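Local atomic coordinates of putative L-alanine-DL-glutamate epimerase (PDB entry 3GO2), a protein that probably acts as a racemase or epimerase of the mandelate racemase/muconate lactonizing enzyme family and binds magnesium ions. Residues P317-G322 / M342-D347; R118-W123 / N364-I369; D292-G297 / T326-N331; I313-H318 / V336-I341. One frame throughout, in Å; residues are numbered along the deposited sequence.

Contact 1 (P317-G322 / M342-D347); sequences PHNFYG and METDID
Glu343 OE1 accepts the backbone N-H of Asn319 at 2.8 Å between N and OE1, a nearly straight bond (170° at the hydrogen) that arrives from above the carboxylate plane. The same oxygen lies at the edge of the His318 ring, 3.1 Å from CD2, and ring and carboxylate are nearly coplanar. An extended glutamate is long enough to cross to the neighbouring segment, and its other oxygen, OE2, is held by Ser124. Asn319 returns the grip: its CG points opposite the main-chain nitrogen (chi1 -176°), which carries the amide to the backbone of 342-347, and ND2 donates to Glu343 O at 3.0 Å. Asn319 OD1 is taken by Asn329, so an asparagine serves here as both donor and acceptor. At one end, Pro317 CG rests on Met342 CG at 3.9 Å, the two side chains crossing at about a right angle. At the other, a water donates to Tyr321 O at 2.8 Å and to Asp345 OD2 at 2.7 Å, while Asp345 OD1 bonds His125, a residue that binds 2-oxoglutarate or fumarate. His318 lies near a bound magnesium ion. The contact joins the ends of the seventh and eighth strands of the enolase-superfamily barrel, 314-317 and 342-344, with helix 323-335 against Pro317, Asn319, Met342 and Thr344, and strand 118-123 beyond strand 342-344.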
loop_
_atom_site.group_PDB
_atom_site.type_symbol
_atom_site.label_atom_id
_atom_site.label_comp_id
_atom_site.label_asym_id
_atom_site.label_seq_id
_atom_site.Cartn_x
_atom_site.Cartn_y
_atom_site.Cartn_z
ATOM N N PRO A 317 -11.229 25.581 -16.224
ATOM C CA PRO A 317 -10.745 25.493 -17.610
ATOM C C PRO A 317 -9.442 26.218 -17.863
ATOM O O PRO A 317 -9.152 27.247 -17.223
ATOM C CB PRO A 317 -11.846 26.185 -18.426
ATOM C CG PRO A 317 -12.900 26.481 -17.523
ATOM C CD PRO A 317 -12.532 26.250 -16.128
ATOM N N HIS A 318 -8.651 25.656 -18.782
ATOM C CA HIS A 318 -7.465 26.295 -19.315
ATOM C C HIS A 318 -7.923 27.129 -20.516
ATOM O O HIS A 318 -8.455 26.606 -21.504
ATOM C CB HIS A 318 -6.478 25.227 -19.736
ATOM C CG HIS A 318 -5.134 25.747 -20.092
ATOM N ND1 HIS A 318 -4.271 25.040 -20.898
ATOM C CD2 HIS A 318 -4.465 26.863 -19.703
ATOM C CE1 HIS A 318 -3.130 25.693 -20.987
ATOM N NE2 HIS A 318 -3.223 26.810 -20.289
ATOM N N ASN A 319 -7.733 28.437 -20.432
ATOM C CA ASN A 319 -8.308 29.322 -21.430
ATOM C C ASN A 319 -7.437 30.538 -21.621
ATOM O O ASN A 319 -7.504 31.463 -20.823
ATOM C CB ASN A 319 -9.703 29.748 -20.975
ATOM C CG ASN A 319 -10.414 30.588 -22.001
ATOM O OD1 ASN A 319 -10.515 30.195 -23.152
ATOM N ND2 ASN A 319 -10.888 31.759 -21.593
ATOM N N PHE A 320 -6.624 30.526 -22.672
ATOM C CA PHE A 320 -5.666 31.607 -22.913
ATOM C C PHE A 320 -5.424 31.846 -24.412
ATOM O O PHE A 320 -4.336 32.232 -24.848
ATOM C CB PHE A 320 -4.371 31.369 -22.115
ATOM C CG PHE A 320 -3.457 30.332 -22.689
ATOM C CD1 PHE A 320 -2.208 30.702 -23.211
ATOM C CD2 PHE A 320 -3.819 28.995 -22.722
ATOM C CE1 PHE A 320 -1.355 29.731 -23.737
ATOM C CE2 PHE A 320 -2.965 28.044 -23.261
ATOM C CZ PHE A 320 -1.758 28.409 -23.771
ATOM N N TYR A 321 -6.479 31.644 -25.188
ATOM C CA TYR A 321 -6.408 31.705 -26.631
ATOM C C TYR A 321 -7.366 32.814 -27.100
ATOM O O TYR A 321 -7.505 33.851 -26.438
ATOM C CB TYR A 321 -6.824 30.345 -27.189
ATOM C CG TYR A 321 -6.235 29.112 -26.494
ATOM C CD1 TYR A 321 -4.975 28.639 -26.851
ATOM C CD2 TYR A 321 -6.976 28.397 -25.520
ATOM C CE1 TYR A 321 -4.420 27.461 -26.246
ATOM C CE2 TYR A 321 -6.441 27.228 -24.882
ATOM C CZ TYR A 321 -5.160 26.769 -25.269
ATOM O OH TYR A 321 -4.602 25.621 -24.705
ATOM N N GLY A 322 -8.050 32.597 -28.221
ATOM C CA GLY A 322 -8.948 33.605 -28.773
ATOM C C GLY A 322 -10.354 33.558 -28.202
ATOM O O GLY A 322 -10.675 32.745 -27.323
ATOM N N MET A 342 -12.825 30.287 -13.667
ATOM C CA MET A 342 -12.458 30.190 -15.093
ATOM C C MET A 342 -11.353 31.187 -15.458
ATOM O O MET A 342 -11.423 32.372 -15.156
ATOM C CB MET A 342 -13.663 30.379 -16.042
ATOM C CG MET A 342 -13.302 30.382 -17.561
ATOM S SD MET A 342 -14.804 30.201 -18.581
ATOM C CE MET A 342 -14.161 31.047 -20.076
ATOM N N GLU A 343 -10.314 30.676 -16.096
ATOM C CA GLU A 343 -9.253 31.503 -16.643
ATOM C C GLU A 343 -9.722 32.319 -17.830
ATOM O O GLU A 343 -10.440 31.827 -18.662
ATOM C CB GLU A 343 -8.119 30.583 -17.140
ATOM C CG GLU A 343 -6.891 31.347 -17.634
ATOM C CD GLU A 343 -5.763 30.440 -18.077
ATOM O OE1 GLU A 343 -6.030 29.251 -18.381
ATOM O OE2 GLU A 343 -4.611 30.929 -18.115
ATOM N N THR A 344 -9.253 33.555 -17.951
ATOM C CA THR A 344 -9.401 34.262 -19.226
ATOM C C THR A 344 -8.302 35.314 -19.331
ATOM O O THR A 344 -7.830 35.807 -18.314
ATOM C CB THR A 344 -10.812 34.892 -19.372
ATOM O OG1 THR A 344 -11.066 35.183 -20.739
ATOM C CG2 THR A 344 -10.947 36.166 -18.534
ATOM N N ASP A 345 -7.908 35.646 -20.549
ATOM C CA ASP A 345 -6.964 36.757 -20.773
ATOM C C ASP A 345 -7.796 37.989 -21.033
ATOM O O ASP A 345 -8.664 38.011 -21.921
ATOM C CB ASP A 345 -6.045 36.465 -21.964
ATOM C CG ASP A 345 -4.982 35.424 -21.646
ATOM O OD1 ASP A 345 -4.560 35.314 -20.472
ATOM O OD2 ASP A 345 -4.522 34.736 -22.585
ATOM N N ILE A 346 -7.547 39.031 -20.257
ATOM C CA ILE A 346 -8.268 40.284 -20.429
ATOM C C ILE A 346 -7.507 41.206 -21.402
ATOM O O ILE A 346 -8.122 42.072 -22.048
ATOM C CB ILE A 346 -8.554 40.927 -19.043
ATOM C CG1 ILE A 346 -9.594 40.102 -18.266
ATOM C CG2 ILE A 346 -9.029 42.360 -19.180
ATOM C CD1 ILE A 346 -10.925 39.861 -18.995
ATOM N N ASP A 347 -6.194 41.008 -21.515
ATOM C CA ASP A 347 -5.377 41.670 -22.542
ATOM C C ASP A 347 -5.679 41.025 -23.897
ATOM O O ASP A 347 -5.465 39.815 -24.082
ATOM C CB ASP A 347 -3.888 41.574 -22.230
ATOM C CG ASP A 347 -3.512 42.232 -20.905
ATOM O OD1 ASP A 347 -3.578 43.483 -20.830
ATOM O OD2 ASP A 347 -3.159 41.484 -19.949
HETATM O O HOH W 1 -5.535 35.198 -25.016
#

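Contact 2 (R118-W123 / N364-I369); sequences RVPVYW and NGELII
Val119 and Leu367 form the hydrogen-bonded pair of an antiparallel ladder in which strand 366-368, near the C terminus, lies beside 118-123, the first strand of the enolase-superfamily barrel. Leu367 N donates to Val119 O at 2.8 Å, and Val119 N to Leu367 O at 2.9 Å. Valine and leucine, both branched and apolar, suit the face turned to helix 323-335: Val121 CG1 sits against Leu367 CB at 4.0 Å, crossing at about a right angle, and Leu367 runs on to Thr326 and Ala330. Val119 CG2 pushes into the bend of Ile369, where chi1 (-57°) and chi2 (-49°) together bring CD1 back onto the valine methyl. The other face mixes charge and carbon. Arg118 stretches alongside Ile368, whose CD1 lies over one guanidinium face, though their spacing is too short to be exact. Glu366 crosses the arginine: OE1 nestles against Arg118 CB and CD, while OE2 lies beside Pro120 CG at 3.8 Å. Water links the two charges, accepting from Arg118 NH1 at 2.9 Å and donating to Glu366 OE1. Where the ladder ends, Gly365 takes a positive phi (78°), and a second water donates to its O at 2.8 Å and to Val121 O at 2.6 Å.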
loop_
_atom_site.group_PDB
_atom_site.type_symbol
_atom_site.label_atom_id
_atom_site.label_comp_id
_atom_site.label_asym_id
_atom_site.label_seq_id
_atom_site.Cartn_x
_atom_site.Cartn_y
_atom_site.Cartn_z
ATOM N N ARG A 118 -23.565 33.049 -14.999
ATOM C CA ARG A 118 -22.358 33.858 -15.014
ATOM C C ARG A 118 -21.254 33.052 -14.362
ATOM O O ARG A 118 -21.529 32.229 -13.477
ATOM C CB ARG A 118 -22.590 35.151 -14.239
ATOM C CG ARG A 118 -23.732 35.977 -14.824
ATOM C CD ARG A 118 -23.682 37.392 -14.365
ATOM N NE ARG A 118 -24.741 38.157 -15.017
ATOM C CZ ARG A 118 -24.855 39.477 -14.949
ATOM N NH1 ARG A 118 -23.961 40.183 -14.273
ATOM N NH2 ARG A 118 -25.854 40.094 -15.586
ATOM N N VAL A 119 -20.015 33.307 -14.761
ATOM C CA VAL A 119 -18.872 32.514 -14.314
ATOM C C VAL A 119 -17.787 33.425 -13.760
ATOM O O VAL A 119 -17.289 34.287 -14.473
ATOM C CB VAL A 119 -18.288 31.705 -15.525
ATOM C CG1 VAL A 119 -17.051 30.940 -15.107
ATOM C CG2 VAL A 119 -19.347 30.752 -16.112
ATOM N N PRO A 120 -17.398 33.247 -12.489
ATOM C CA PRO A 120 -16.283 34.074 -12.022
ATOM C C PRO A 120 -15.015 33.704 -12.769
ATOM O O PRO A 120 -14.756 32.520 -13.040
ATOM C CB PRO A 120 -16.157 33.726 -10.537
ATOM C CG PRO A 120 -17.476 33.131 -10.188
ATOM C CD PRO A 120 -17.930 32.397 -11.412
ATOM N N VAL A 121 -14.256 34.735 -13.124
ATOM C CA VAL A 121 -12.998 34.554 -13.809
ATOM C C VAL A 121 -11.822 35.082 -13.013
ATOM O O VAL A 121 -11.971 35.773 -11.999
ATOM C CB VAL A 121 -12.990 35.179 -15.236
ATOM C CG1 VAL A 121 -14.056 34.534 -16.092
ATOM C CG2 VAL A 121 -13.146 36.700 -15.196
ATOM N N TYR A 122 -10.640 34.699 -13.467
ATOM C CA TYR A 122 -9.413 35.399 -13.104
ATOM C C TYR A 122 -8.765 35.933 -14.371
ATOM O O TYR A 122 -8.859 35.316 -15.437
ATOM C CB TYR A 122 -8.458 34.512 -12.294
ATOM C CG TYR A 122 -7.785 33.321 -12.974
ATOM C CD1 TYR A 122 -6.575 33.465 -13.653
ATOM C CD2 TYR A 122 -8.347 32.052 -12.910
ATOM C CE1 TYR A 122 -5.946 32.390 -14.251
ATOM C CE2 TYR A 122 -7.706 30.961 -13.488
ATOM C CZ TYR A 122 -6.511 31.130 -14.143
ATOM O OH TYR A 122 -5.895 30.036 -14.731
ATOM N N TRP A 123 -8.170 37.116 -14.261
ATOM C CA TRP A 123 -7.456 37.747 -15.344
ATOM C C TRP A 123 -6.060 37.127 -15.380
ATOM O O TRP A 123 -5.216 37.386 -14.496
ATOM C CB TRP A 123 -7.416 39.274 -15.106
ATOM C CG TRP A 123 -6.598 40.093 -16.049
ATOM C CD1 TRP A 123 -5.686 39.660 -16.974
ATOM C CD2 TRP A 123 -6.596 41.530 -16.137
ATOM N NE1 TRP A 123 -5.115 40.732 -17.617
ATOM C CE2 TRP A 123 -5.653 41.889 -17.117
ATOM C CE3 TRP A 123 -7.303 42.537 -15.473
ATOM C CZ2 TRP A 123 -5.402 43.235 -17.472
ATOM C CZ3 TRP A 123 -7.055 43.866 -15.823
ATOM C CH2 TRP A 123 -6.120 44.195 -16.809
ATOM N N ASN A 364 -18.637 42.921 -13.450
ATOM C CA ASN A 364 -18.297 42.731 -12.039
ATOM C C ASN A 364 -17.457 41.479 -11.817
ATOM O O ASN A 364 -17.729 40.692 -10.913
ATOM C CB ASN A 364 -19.566 42.649 -11.188
ATOM C CG ASN A 364 -19.286 42.707 -9.672
ATOM O OD1 ASN A 364 -18.260 43.226 -9.234
ATOM N ND2 ASN A 364 -20.212 42.173 -8.871
ATOM N N GLY A 365 -16.479 41.280 -12.687
ATOM C CA GLY A 365 -15.539 40.199 -12.553
ATOM C C GLY A 365 -16.041 38.844 -12.986
ATOM O O GLY A 365 -15.406 37.835 -12.658
ATOM N N GLU A 366 -17.171 38.799 -13.694
ATOM C CA GLU A 366 -17.742 37.508 -14.110
ATOM C C GLU A 366 -17.993 37.518 -15.600
ATOM O O GLU A 366 -18.270 38.560 -16.175
ATOM C CB GLU A 366 -19.061 37.222 -13.416
ATOM C CG GLU A 366 -18.974 37.186 -11.891
ATOM C CD GLU A 366 -20.265 36.723 -11.269
ATOM O OE1 GLU A 366 -21.321 37.267 -11.621
ATOM O OE2 GLU A 366 -20.222 35.805 -10.432
ATOM N N LEU A 367 -17.864 36.348 -16.223
ATOM C CA LEU A 367 -18.202 36.191 -17.623
ATOM C C LEU A 367 -19.679 35.868 -17.757
ATOM O O LEU A 367 -20.198 34.986 -17.063
ATOM C CB LEU A 367 -17.377 35.059 -18.251
ATOM C CG LEU A 367 -17.671 34.599 -19.685
ATOM C CD1 LEU A 367 -17.421 35.700 -20.731
ATOM C CD2 LEU A 367 -16.808 33.347 -20.013
ATOM N N ILE A 368 -20.366 36.567 -18.662
ATOM C CA ILE A 368 -21.774 36.310 -18.934
ATOM C C ILE A 368 -21.829 35.165 -19.929
ATOM O O ILE A 368 -21.136 35.192 -20.939
ATOM C CB ILE A 368 -22.442 37.551 -19.568
ATOM C CG1 ILE A 368 -22.355 38.741 -18.633
ATOM C CG2 ILE A 368 -23.874 37.233 -20.012
ATOM C CD1 ILE A 368 -23.001 38.538 -17.368
ATOM N N ILE A 369 -22.618 34.145 -19.638
ATOM C CA ILE A 369 -22.742 32.987 -20.539
ATOM C C ILE A 369 -23.781 33.315 -21.595
ATOM O O ILE A 369 -24.927 33.612 -21.253
ATOM C CB ILE A 369 -23.185 31.740 -19.758
ATOM C CG1 ILE A 369 -22.200 31.462 -18.626
ATOM C CG2 ILE A 369 -23.337 30.499 -20.710
ATOM C CD1 ILE A 369 -20.772 31.465 -19.034
HETATM O O HOH W 2 -21.698 39.582 -12.524
HETATM O O HOH W 3 -12.819 38.262 -11.712
#

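Contact 3 (D292-G297 / T326-N331); sequences DTIWNG and TMINAN
Thr293 leans toward Asn329, and each atom of its short side chain meets the same amide oxygen. CB is 3.8 Å from Asn329 OD1 and the methyl CG2 is 3.7 Å from it, but OG1 comes to 2.8 Å from OD1 and donates a hydrogen bond. The hydroxyl stands 45° above the carbonyl plane, away from a lone-pair direction. Because chi1 (82°) sets OG1 between the backbone N and carbonyl carbon of Thr293, the hydroxyl can face the other helix. A water accepts from Thr293 N at 2.7 Å and lies close to Asn329 OD1, so the backbone N, by way of the water, is turned toward Asn329 as well. Asparagine suits the place because its other arm, ND2, bonds Asn319 while passing Ile294 CD1. That methyl also lies on Ile328 CG2 at 3.7 Å, two branched side chains packed between the helices beside the polar pair. Ahead of Thr293, Asp292 is the N-cap of helix 293-296, its OD2 taking Trp295 N at 2.9 Å, and its OD1 is bonded by His318 and Tyr321. An aspartate after the sixth barrel strand paired with a histidine after the seventh is consistent with the His-Asp dyad of mandelate racemase-type enzymes.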
loop_
_atom_site.group_PDB
_atom_site.type_symbol
_atom_site.label_atom_id
_atom_site.label_comp_id
_atom_site.label_asym_id
_atom_site.label_seq_id
_atom_site.Cartn_x
_atom_site.Cartn_y
_atom_site.Cartn_z
ATOM N N ASP A 292 -8.011 21.196 -19.768
ATOM C CA ASP A 292 -7.948 21.904 -21.060
ATOM C C ASP A 292 -8.983 21.258 -21.986
ATOM O O ASP A 292 -8.772 20.175 -22.524
ATOM C CB ASP A 292 -6.547 21.910 -21.646
ATOM C CG ASP A 292 -6.419 22.892 -22.796
ATOM O OD1 ASP A 292 -5.431 23.663 -22.865
ATOM O OD2 ASP A 292 -7.379 22.940 -23.584
ATOM N N THR A 293 -10.131 21.920 -22.101
ATOM C CA THR A 293 -11.236 21.424 -22.893
ATOM C C THR A 293 -11.011 21.678 -24.376
ATOM O O THR A 293 -11.631 21.034 -25.219
ATOM C CB THR A 293 -12.608 22.014 -22.471
ATOM O OG1 THR A 293 -12.798 23.302 -23.059
ATOM C CG2 THR A 293 -12.760 22.074 -20.949
ATOM N N ILE A 294 -10.153 22.640 -24.694
ATOM C CA ILE A 294 -9.760 22.912 -26.073
ATOM C C ILE A 294 -8.940 21.719 -26.619
ATOM O O ILE A 294 -9.149 21.243 -27.741
ATOM C CB ILE A 294 -8.933 24.223 -26.129
ATOM C CG1 ILE A 294 -9.713 25.406 -25.552
ATOM C CG2 ILE A 294 -8.446 24.496 -27.548
ATOM C CD1 ILE A 294 -11.160 25.548 -26.055
ATOM N N TRP A 295 -8.020 21.231 -25.802
ATOM C CA TRP A 295 -7.249 20.041 -26.096
ATOM C C TRP A 295 -8.095 18.743 -26.057
ATOM O O TRP A 295 -7.997 17.893 -26.943
ATOM C CB TRP A 295 -6.144 19.920 -25.045
ATOM C CG TRP A 295 -4.958 20.782 -25.296
ATOM C CD1 TRP A 295 -4.900 21.914 -26.057
ATOM C CD2 TRP A 295 -3.637 20.560 -24.803
ATOM N NE1 TRP A 295 -3.612 22.408 -26.071
ATOM C CE2 TRP A 295 -2.821 21.588 -25.306
ATOM C CE3 TRP A 295 -3.067 19.582 -23.976
ATOM C CZ2 TRP A 295 -1.451 21.662 -25.023
ATOM C CZ3 TRP A 295 -1.707 19.649 -23.717
ATOM C CH2 TRP A 295 -0.927 20.686 -24.226
ATOM N N ASN A 296 -8.870 18.566 -24.983
ATOM C CA ASN A 296 -9.575 17.281 -24.752
ATOM C C ASN A 296 -10.838 17.083 -25.574
ATOM O O ASN A 296 -11.252 15.953 -25.846
ATOM C CB ASN A 296 -9.908 17.124 -23.264
ATOM C CG ASN A 296 -8.772 16.525 -22.478
ATOM O OD1 ASN A 296 -8.646 15.300 -22.406
ATOM N ND2 ASN A 296 -7.983 17.373 -21.836
ATOM N N GLY A 297 -11.457 18.197 -25.971
ATOM C CA GLY A 297 -12.851 18.202 -26.380
ATOM C C GLY A 297 -13.712 18.400 -25.155
ATOM O O GLY A 297 -13.454 17.847 -24.073
ATOM N N THR A 326 -12.703 31.042 -25.491
ATOM C CA THR A 326 -13.387 31.538 -24.298
ATOM C C THR A 326 -14.836 31.101 -24.290
ATOM O O THR A 326 -15.366 30.672 -23.238
ATOM C CB THR A 326 -13.292 33.082 -24.188
ATOM O OG1 THR A 326 -11.924 33.455 -24.025
ATOM C CG2 THR A 326 -14.086 33.598 -22.983
ATOM N N MET A 327 -15.490 31.173 -25.454
ATOM C CA MET A 327 -16.905 30.783 -25.529
ATOM C C MET A 327 -17.057 29.253 -25.389
ATOM O O MET A 327 -17.994 28.781 -24.769
ATOM C CB MET A 327 -17.552 31.332 -26.793
ATOM C CG MET A 327 -17.566 32.831 -26.856
ATOM S SD MET A 327 -18.376 33.676 -25.441
ATOM C CE MET A 327 -19.180 35.064 -26.345
ATOM N N ILE A 328 -16.107 28.489 -25.903
ATOM C CA ILE A 328 -16.137 27.032 -25.707
ATOM C C ILE A 328 -16.115 26.718 -24.212
ATOM O O ILE A 328 -16.961 25.973 -23.680
ATOM C CB ILE A 328 -14.950 26.368 -26.451
ATOM C CG1 ILE A 328 -15.189 26.451 -27.949
ATOM C CG2 ILE A 328 -14.777 24.874 -26.088
ATOM C CD1 ILE A 328 -13.968 26.067 -28.791
ATOM N N ASN A 329 -15.143 27.322 -23.543
ATOM C CA ASN A 329 -14.954 27.140 -22.110
ATOM C C ASN A 329 -16.116 27.685 -21.290
ATOM O O ASN A 329 -16.468 27.117 -20.246
ATOM C CB ASN A 329 -13.626 27.751 -21.692
ATOM C CG ASN A 329 -12.452 26.867 -22.036
ATOM O OD1 ASN A 329 -12.438 25.682 -21.680
ATOM N ND2 ASN A 329 -11.477 27.411 -22.755
ATOM N N ALA A 330 -16.738 28.779 -21.745
ATOM C CA ALA A 330 -17.919 29.309 -21.051
ATOM C C ALA A 330 -19.047 28.290 -21.000
ATOM O O ALA A 330 -19.764 28.187 -19.996
ATOM C CB ALA A 330 -18.413 30.582 -21.710
ATOM N N ASN A 331 -19.229 27.532 -22.078
ATOM C CA ASN A 331 -20.279 26.544 -22.098
ATOM C C ASN A 331 -19.998 25.349 -21.172
ATOM O O ASN A 331 -20.894 24.850 -20.504
ATOM C CB ASN A 331 -20.578 26.087 -23.533
ATOM C CG ASN A 331 -21.403 27.108 -24.295
ATOM O OD1 ASN A 331 -22.633 27.038 -24.288
ATOM N ND2 ASN A 331 -20.744 28.071 -24.944
HETATM O O HOH W 4 -10.070 24.606 -21.647
#

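Contact 4 (I313-H318 / V336-I341); sequences INVAPH and VPNLRI
Val315 joins the two backbones in a single bridge, its N donating to Asn338 O at 2.8 Å and its O accepting from Arg340 N, also at 2.8 Å, while both chains advance in the same sense. Asn338 also holds the chain two residues earlier, at Ile313. With CG set between the backbone N and carbonyl carbon (chi1 54°), its amide reaches Ile313 O, and ND2 donates at 3.0 Å in the plane of both the amide and the carbonyl. That nitrogen also bonds Ala305 O, tying the chain just ahead of strand 314-317 to helix 298-310. Asn338 is the centre of an inverse gamma turn, a tight three-residue bend soon after helix 323-335. This is the return leg of a beta-alpha-beta crossover: strand 314-317, the helix, then strand 342-344, as in the barrel of the enolase superfamily. Apolar side chains pack along the crossover. Val315 CG2 meets Val336 CG1 at 3.9 Å at about a right angle, and Leu339 CD1 lies against Pro317 CD at 3.8 Å. Ala316, with only a methyl, allows Ile341 O within 3.2 Å of its CB; that buried oxygen has no hydrogen-bonding partner in the model. Asn314 CB lies 4.0 Å from Arg340 CB, and both residues carry their polar ends to another subunit: Asn314 to Asn190, Ala188 and Lys225 of that neighbouring subunit, and Arg340 NE to its Glu227 in a salt bridge.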
loop_
_atom_site.group_PDB
_atom_site.type_symbol
_atom_site.label_atom_id
_atom_site.label_comp_id
_atom_site.label_asym_id
_atom_site.label_seq_id
_atom_site.Cartn_x
_atom_site.Cartn_y
_atom_site.Cartn_z
ATOM N N ILE A 313 -12.910 17.254 -5.981
ATOM C CA ILE A 313 -11.987 18.200 -6.557
ATOM C C ILE A 313 -12.743 19.080 -7.544
ATOM O O ILE A 313 -13.450 18.568 -8.400
ATOM C CB ILE A 313 -10.856 17.440 -7.316
ATOM C CG1 ILE A 313 -10.031 16.603 -6.339
ATOM C CG2 ILE A 313 -9.972 18.401 -8.112
ATOM C CD1 ILE A 313 -9.056 15.648 -7.020
ATOM N N ASN A 314 -12.607 20.396 -7.400
ATOM C CA ASN A 314 -13.188 21.323 -8.348
ATOM C C ASN A 314 -12.212 21.564 -9.491
ATOM O O ASN A 314 -10.979 21.417 -9.338
ATOM C CB ASN A 314 -13.553 22.643 -7.647
ATOM C CG ASN A 314 -14.777 22.504 -6.766
ATOM O OD1 ASN A 314 -15.426 21.466 -6.770
ATOM N ND2 ASN A 314 -15.083 23.547 -5.983
ATOM N N VAL A 315 -12.772 21.934 -10.642
ATOM C CA VAL A 315 -11.989 22.049 -11.885
ATOM C C VAL A 315 -12.016 23.461 -12.419
ATOM O O VAL A 315 -12.940 24.235 -12.116
ATOM C CB VAL A 315 -12.506 21.074 -12.969
ATOM C CG1 VAL A 315 -12.464 19.653 -12.470
ATOM C CG2 VAL A 315 -13.940 21.433 -13.395
ATOM N N ALA A 316 -11.001 23.817 -13.192
ATOM C CA ALA A 316 -10.950 25.133 -13.830
ATOM C C ALA A 316 -10.523 24.943 -15.280
ATOM O O ALA A 316 -9.553 24.256 -15.544
ATOM C CB ALA A 316 -9.956 26.052 -13.122
ATOM N N PRO A 317 -11.229 25.581 -16.224
ATOM C CA PRO A 317 -10.745 25.493 -17.610
ATOM C C PRO A 317 -9.442 26.218 -17.863
ATOM O O PRO A 317 -9.152 27.247 -17.223
ATOM C CB PRO A 317 -11.846 26.185 -18.426
ATOM C CG PRO A 317 -12.900 26.481 -17.523
ATOM C CD PRO A 317 -12.532 26.250 -16.128
ATOM N N HIS A 318 -8.651 25.656 -18.782
ATOM C CA HIS A 318 -7.465 26.295 -19.315
ATOM C C HIS A 318 -7.923 27.129 -20.516
ATOM O O HIS A 318 -8.455 26.606 -21.504
ATOM C CB HIS A 318 -6.478 25.227 -19.736
ATOM C CG HIS A 318 -5.134 25.747 -20.092
ATOM N ND1 HIS A 318 -4.271 25.040 -20.898
ATOM C CD2 HIS A 318 -4.465 26.863 -19.703
ATOM C CE1 HIS A 318 -3.130 25.693 -20.987
ATOM N NE2 HIS A 318 -3.223 26.810 -20.289
ATOM N N VAL A 336 -20.827 22.562 -15.469
ATOM C CA VAL A 336 -20.079 21.777 -14.470
ATOM C C VAL A 336 -20.374 22.245 -13.041
ATOM O O VAL A 336 -20.107 23.398 -12.726
ATOM C CB VAL A 336 -18.578 21.859 -14.738
ATOM C CG1 VAL A 336 -17.810 21.261 -13.584
ATOM C CG2 VAL A 336 -18.261 21.123 -16.065
ATOM N N PRO A 337 -20.929 21.368 -12.158
ATOM C CA PRO A 337 -21.188 21.859 -10.801
ATOM C C PRO A 337 -19.914 22.200 -10.052
ATOM O O PRO A 337 -19.847 23.246 -9.389
ATOM C CB PRO A 337 -21.879 20.674 -10.102
ATOM C CG PRO A 337 -21.484 19.487 -10.896
ATOM C CD PRO A 337 -21.377 19.977 -12.319
ATOM N N ASN A 338 -18.915 21.339 -10.161
ATOM C CA ASN A 338 -17.688 21.447 -9.375
ATOM C C ASN A 338 -16.663 22.377 -10.050
ATOM O O ASN A 338 -15.568 21.966 -10.397
ATOM C CB ASN A 338 -17.105 20.048 -9.068
ATOM C CG ASN A 338 -16.887 19.184 -10.327
ATOM O OD1 ASN A 338 -17.768 19.101 -11.186
ATOM N ND2 ASN A 338 -15.737 18.516 -10.407
ATOM N N LEU A 339 -17.059 23.642 -10.245
ATOM C CA LEU A 339 -16.259 24.632 -10.959
ATOM C C LEU A 339 -15.527 25.546 -9.981
ATOM O O LEU A 339 -16.162 26.286 -9.207
ATOM C CB LEU A 339 -17.137 25.478 -11.888
ATOM C CG LEU A 339 -16.446 26.608 -12.652
ATOM C CD1 LEU A 339 -15.569 26.078 -13.796
ATOM C CD2 LEU A 339 -17.495 27.602 -13.192
ATOM N N ARG A 340 -14.199 25.525 -10.022
ATOM C CA ARG A 340 -13.410 26.374 -9.130
ATOM C C ARG A 340 -13.488 27.854 -9.494
ATOM O O ARG A 340 -13.741 28.722 -8.624
ATOM C CB ARG A 340 -11.911 25.964 -9.129
ATOM C CG ARG A 340 -11.076 26.808 -8.147
ATOM C CD ARG A 340 -11.524 26.538 -6.735
ATOM N NE ARG A 340 -10.929 27.392 -5.721
ATOM C CZ ARG A 340 -11.438 28.552 -5.300
ATOM N NH1 ARG A 340 -12.522 29.076 -5.864
ATOM N NH2 ARG A 340 -10.836 29.211 -4.329
ATOM N N ILE A 341 -13.222 28.118 -10.770
ATOM C CA ILE A 341 -13.049 29.460 -11.353
ATOM C C ILE A 341 -12.735 29.240 -12.835
ATOM O O ILE A 341 -12.419 28.115 -13.219
ATOM C CB ILE A 341 -11.897 30.224 -10.673
ATOM C CG1 ILE A 341 -11.917 31.704 -11.028
ATOM C CG2 ILE A 341 -10.529 29.636 -11.030
ATOM C CD1 ILE A 341 -11.092 32.548 -10.037
#

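From the N terminus, 118-123 comes first, and contact 2 closes the widest loop by pairing it with 364-369, so contacts 1, 3 and 4 are nested inside. The chain next reaches 292-297, which opens contact 3, then 313-318 and 317-322, which open contacts 4 and 1 from overlapping stretches. Helix 323-335 closes contact 3, so that loop crosses both of the others. Contact 4 closes at 336-341 and contact 1 at 342-347, one just after the other. Together they tie the short helix after the sixth barrel strand, and the seventh, eighth and first strands, to helix 323-335 and to strand 366-368. Strands 342-344 and 118-123 lie side by side, joining contacts 1 and 2.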